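Local structure of Ufm1-specific protease (Caenorhabditis elegans, 5EJJ) at residues A[72-84]-A[90-102]. The protein cleaves the peptide bond after the C-terminal glycine of the ubiquitin-like modifier UFM1 as a thiol protease, and is needed for a subset of odorant receptors to reach olfactory cilia. Residues are numbered along the deposited sequence; the frame is centred on the assembly and turned at random.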
loop_
_atom_site.group_PDB
_atom_site.type_symbol
_atom_site.label_atom_id
_atom_site.label_comp_id
_atom_site.label_asym_id
_atom_site.label_seq_id
_atom_site.Cartn_x
_atom_site.Cartn_y
_atom_site.Cartn_z
ATOM N N ASP A 72 7.228 11.417 11.057
ATOM C CA ASP A 72 6.534 12.602 11.558
ATOM C C ASP A 72 5.411 12.285 12.555
ATOM O O ASP A 72 4.778 13.179 13.106
ATOM C CB ASP A 72 5.991 13.422 10.402
ATOM C CG ASP A 72 4.826 12.753 9.707
ATOM O OD1 ASP A 72 4.958 11.595 9.241
ATOM O OD2 ASP A 72 3.758 13.388 9.632
ATOM N N ILE A 73 5.183 11.005 12.792
ATOM C CA ILE A 73 4.072 10.548 13.593
ATOM C C ILE A 73 4.567 9.938 14.891
ATOM O O ILE A 73 5.525 9.180 14.910
ATOM C CB ILE A 73 3.306 9.506 12.797
ATOM C CG1 ILE A 73 2.654 10.186 11.608
ATOM C CG2 ILE A 73 2.269 8.804 13.639
ATOM C CD1 ILE A 73 1.648 9.337 10.918
ATOM N N GLU A 74 3.918 10.270 15.995
ATOM C CA GLU A 74 4.289 9.672 17.267
ATOM C C GLU A 74 3.063 9.376 18.111
ATOM O O GLU A 74 1.945 9.736 17.759
ATOM C CB GLU A 74 5.176 10.635 18.030
ATOM C CG GLU A 74 4.451 11.868 18.454
ATOM C CD GLU A 74 5.403 12.977 18.814
ATOM O OE1 GLU A 74 5.602 13.893 17.974
ATOM O OE2 GLU A 74 5.966 12.931 19.937
ATOM N N LEU A 75 3.293 8.714 19.230
ATOM C CA LEU A 75 2.277 8.496 20.251
ATOM C C LEU A 75 1.713 9.813 20.751
ATOM O O LEU A 75 2.457 10.656 21.225
ATOM C CB LEU A 75 2.955 7.784 21.414
ATOM C CG LEU A 75 2.140 6.999 22.417
ATOM C CD1 LEU A 75 1.856 7.922 23.537
ATOM C CD2 LEU A 75 0.872 6.494 21.737
ATOM N N VAL A 76 0.402 9.996 20.651
ATOM C CA VAL A 76 -0.225 11.245 21.116
ATOM C C VAL A 76 -1.242 10.974 22.210
ATOM O O VAL A 76 -1.613 11.893 22.921
ATOM C CB VAL A 76 -0.912 12.100 19.982
ATOM C CG1 VAL A 76 0.108 12.804 19.107
ATOM C CG2 VAL A 76 -1.840 11.246 19.143
ATOM N N GLY A 77 -1.674 9.722 22.353
ATOM C CA GLY A 77 -2.642 9.373 23.376
ATOM C C GLY A 77 -2.983 7.895 23.392
ATOM O O GLY A 77 -2.402 7.102 22.652
ATOM N N ASN A 78 -3.929 7.519 24.246
ATOM C CA ASN A 78 -4.451 6.149 24.288
ATOM C C ASN A 78 -5.970 6.162 24.385
ATOM O O ASN A 78 -6.609 7.215 24.343
ATOM C CB ASN A 78 -3.893 5.359 25.473
ATOM C CG ASN A 78 -3.975 6.136 26.815
ATOM O OD1 ASN A 78 -4.771 7.078 26.982
ATOM N ND2 ASN A 78 -3.127 5.742 27.768
ATOM N N LEU A 79 -6.559 4.989 24.533
ATOM C CA LEU A 79 -8.002 4.936 24.496
ATOM C C LEU A 79 -8.544 3.983 25.537
ATOM O O LEU A 79 -7.898 2.995 25.881
ATOM C CB LEU A 79 -8.499 4.586 23.082
ATOM C CG LEU A 79 -8.189 3.186 22.539
ATOM C CD1 LEU A 79 -9.316 2.215 22.828
ATOM C CD2 LEU A 79 -7.907 3.236 21.053
ATOM N N ASN A 80 -9.734 4.313 26.033
ATOM C CA ASN A 80 -10.445 3.500 27.004
ATOM C C ASN A 80 -11.824 3.124 26.498
ATOM O O ASN A 80 -12.659 3.996 26.274
ATOM C CB ASN A 80 -10.608 4.271 28.302
ATOM C CG ASN A 80 -10.881 3.365 29.463
ATOM O OD1 ASN A 80 -11.110 2.165 29.276
ATOM N ND2 ASN A 80 -10.852 3.923 30.678
ATOM N N ILE A 81 -12.068 1.834 26.322
ATOM C CA ILE A 81 -13.369 1.374 25.848
ATOM C C ILE A 81 -14.286 0.880 26.974
ATOM O O ILE A 81 -13.959 -0.084 27.680
ATOM C CB ILE A 81 -13.221 0.241 24.844
ATOM C CG1 ILE A 81 -12.420 0.691 23.631
ATOM C CG2 ILE A 81 -14.585 -0.248 24.404
ATOM C CD1 ILE A 81 -12.353 -0.391 22.563
ATOM N N ASP A 82 -15.435 1.539 27.121
ATOM C CA ASP A 82 -16.443 1.175 28.114
ATOM C C ASP A 82 -15.919 1.329 29.535
ATOM O O ASP A 82 -16.388 0.668 30.449
ATOM C CB ASP A 82 -16.951 -0.252 27.882
ATOM C CG ASP A 82 -17.865 -0.362 26.673
ATOM O OD1 ASP A 82 -18.749 0.518 26.514
ATOM O OD2 ASP A 82 -17.710 -1.334 25.889
ATOM N N GLY A 83 -14.930 2.195 29.713
ATOM C CA GLY A 83 -14.347 2.421 31.020
ATOM C C GLY A 83 -13.663 1.209 31.642
ATOM O O GLY A 83 -13.165 1.279 32.768
ATOM N N GLN A 84 -13.621 0.094 30.923
ATOM C CA GLN A 84 -13.059 -1.115 31.508
ATOM C C GLN A 84 -11.995 -1.780 30.627
ATOM O O GLN A 84 -12.068 -2.975 30.312
ATOM C CB GLN A 84 -14.172 -2.104 31.904
ATOM C CG GLN A 84 -15.241 -2.319 30.840
ATOM C CD GLN A 84 -16.050 -3.592 31.062
ATOM O OE1 GLN A 84 -15.490 -4.689 31.160
ATOM N NE2 GLN A 84 -17.375 -3.450 31.142
ATOM N N GLY A 90 1.606 6.826 28.345
ATOM C CA GLY A 90 0.463 7.603 27.934
ATOM C C GLY A 90 0.969 8.720 27.049
ATOM O O GLY A 90 2.130 9.114 27.126
ATOM N N GLY A 91 0.115 9.240 26.190
ATOM C CA GLY A 91 0.446 10.493 25.534
ATOM C C GLY A 91 -0.157 11.647 26.318
ATOM O O GLY A 91 0.087 11.748 27.505
ATOM N N GLN A 92 -0.971 12.486 25.681
ATOM C CA GLN A 92 -1.492 13.667 26.344
ATOM C C GLN A 92 -3.032 13.732 26.353
ATOM O O GLN A 92 -3.621 14.765 26.684
ATOM C CB GLN A 92 -0.880 14.933 25.746
ATOM C CG GLN A 92 -1.340 15.203 24.347
ATOM C CD GLN A 92 -0.193 15.514 23.390
ATOM O OE1 GLN A 92 0.206 14.660 22.571
ATOM N NE2 GLN A 92 0.338 16.746 23.478
ATOM N N PHE A 93 -3.683 12.626 26.000
ATOM C CA PHE A 93 -5.140 12.497 26.168
ATOM C C PHE A 93 -5.592 11.044 26.155
ATOM O O PHE A 93 -4.811 10.140 25.820
ATOM C CB PHE A 93 -5.912 13.279 25.110
ATOM C CG PHE A 93 -5.695 12.785 23.714
ATOM C CD1 PHE A 93 -6.379 11.677 23.237
ATOM C CD2 PHE A 93 -4.804 13.439 22.868
ATOM C CE1 PHE A 93 -6.165 11.217 21.964
ATOM C CE2 PHE A 93 -4.588 12.984 21.578
ATOM C CZ PHE A 93 -5.271 11.868 21.128
ATOM N N THR A 94 -6.854 10.819 26.521
ATOM C CA THR A 94 -7.469 9.500 26.339
ATOM C C THR A 94 -8.810 9.579 25.610
ATOM O O THR A 94 -9.696 10.349 25.996
ATOM C CB THR A 94 -7.641 8.727 27.660
ATOM O OG1 THR A 94 -6.371 8.616 28.322
ATOM C CG2 THR A 94 -8.157 7.336 27.366
ATOM N N LEU A 95 -8.953 8.809 24.537
ATOM C CA LEU A 95 -10.246 8.728 23.874
ATOM C C LEU A 95 -11.185 7.919 24.765
ATOM O O LEU A 95 -10.800 6.870 25.322
ATOM C CB LEU A 95 -10.141 8.077 22.492
ATOM C CG LEU A 95 -9.305 8.746 21.400
ATOM C CD1 LEU A 95 -9.371 7.897 20.143
ATOM C CD2 LEU A 95 -9.792 10.145 21.123
ATOM N N GLN A 96 -12.412 8.412 24.917
ATOM C CA GLN A 96 -13.426 7.643 25.621
ATOM C C GLN A 96 -14.316 6.960 24.606
ATOM O O GLN A 96 -14.834 7.596 23.693
ATOM C CB GLN A 96 -14.218 8.540 26.558
ATOM C CG GLN A 96 -13.343 9.183 27.624
ATOM C CD GLN A 96 -12.616 8.154 28.470
ATOM O OE1 GLN A 96 -13.117 7.047 28.702
ATOM N NE2 GLN A 96 -11.423 8.512 28.933
ATOM N N LEU A 97 -14.461 5.655 24.743
ATOM C CA LEU A 97 -15.147 4.874 23.727
ATOM C C LEU A 97 -16.110 3.880 24.348
ATOM O O LEU A 97 -15.937 3.476 25.499
ATOM C CB LEU A 97 -14.134 4.105 22.882
ATOM C CG LEU A 97 -13.105 4.859 22.053
ATOM C CD1 LEU A 97 -12.342 3.861 21.188
ATOM C CD2 LEU A 97 -13.766 5.929 21.211
ATOM N N THR A 98 -17.118 3.484 23.579
ATOM C CA THR A 98 -18.058 2.463 24.009
ATOM C C THR A 98 -18.142 1.423 22.905
ATOM O O THR A 98 -17.829 1.724 21.744
ATOM C CB THR A 98 -19.454 3.043 24.217
ATOM O OG1 THR A 98 -20.100 3.193 22.946
ATOM C CG2 THR A 98 -19.375 4.399 24.912
ATOM N N SER A 99 -18.569 0.209 23.252
ATOM C CA SER A 99 -18.682 -0.855 22.257
ATOM C C SER A 99 -19.896 -0.621 21.365
ATOM O O SER A 99 -19.951 -1.102 20.223
ATOM C CB SER A 99 -18.763 -2.220 22.931
ATOM O OG SER A 99 -17.495 -2.630 23.426
ATOM N N ARG A 100 -20.869 0.120 21.904
ATOM C CA ARG A 100 -22.049 0.528 21.155
ATOM C C ARG A 100 -21.542 1.377 20.003
ATOM O O ARG A 100 -21.720 1.036 18.829
ATOM C CB ARG A 100 -22.991 1.364 22.046
ATOM C CG ARG A 100 -24.494 1.237 21.739
ATOM C CD ARG A 100 -25.209 2.602 21.642
ATOM N NE ARG A 100 -25.011 3.464 22.819
ATOM C CZ ARG A 100 -25.587 4.664 23.007
ATOM N NH1 ARG A 100 -26.425 5.168 22.101
ATOM N NH2 ARG A 100 -25.332 5.371 24.111
ATOM N N MET A 101 -20.886 2.474 20.378
ATOM C CA MET A 101 -20.348 3.466 19.459
ATOM C C MET A 101 -19.525 2.824 18.358
ATOM O O MET A 101 -19.708 3.107 17.168
ATOM C CB MET A 101 -19.479 4.429 20.257
ATOM C CG MET A 101 -18.649 5.390 19.450
ATOM S SD MET A 101 -17.245 5.914 20.445
ATOM C CE MET A 101 -18.058 6.621 21.875
ATOM N N LEU A 102 -18.626 1.938 18.773
ATOM C CA LEU A 102 -17.720 1.268 17.859
ATOM C C LEU A 102 -18.438 0.380 16.847
ATOM O O LEU A 102 -18.200 0.473 15.641
ATOM C CB LEU A 102 -16.697 0.446 18.648
ATOM C CG LEU A 102 -15.302 1.048 18.868
ATOM C CD1 LEU A 102 -15.231 2.502 18.405
ATOM C CD2 LEU A 102 -14.867 0.929 20.320
HETATM O O HOH W 1 -14.208 4.710 28.465
#
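N78 and T94 are bridge partners whose side chains stand on the same face, crossing at an angle, on two neighbouring parallel strands, 74-81 and 94-97, of the mixed sheet in the N-terminal MPN domain; 94-97 is one of its two edge strands within the chain. The parallel assignment rests on a 21° angle between the strand axes and on a ladder of backbone bonds in which N78 N donates to F93 O, N78 O accepts from L95 N, N80 N donates to L95 O and N80 O accepts from L97 N. On the face carrying N78, T94 OG1 donates to N78 OD1 at 2.6 Å, in the plane of the amide carbonyl. N78 CG stands between the backbone N and the carbonyl carbon (chi1 48°), and its other branch, ND2, donates to L88 O, so both ends of the amide are engaged and its rotation is fixed. Farther along this face, a water joins N80 O, Q96 OE1 and G83 N, while N80 OD1 is hydrogen-bonded to S85 OG.

L79, I81, L95 and L97 occupy the other face. L79 CD1 lies 3.8 Å from L97 CD1, the two chains slanting across one another, and I81 CG1 meets L97 CB. I81 CD1 reaches L102 CD2 at 3.6 Å, extending the apolar layer onto the helix that begins at S99; Y15 of helix 8-19 touches both I81 and L102. At the other end, G77 CA sits over the F93 ring, 4.2 Å from its centroid and 10° off the normal, a CH-pi contact beside the classic bulge in which V76 and G77 both face V37. F117 and W4 pack edge-to-face with F93.

Past the ladder, D82 N donates to L97 O and its carboxylate turns to the helix start, where T98 OG1 caps M101 N; S99 OG reaches D82 OD2 at 2.8 Å, nearly along the C-O axis.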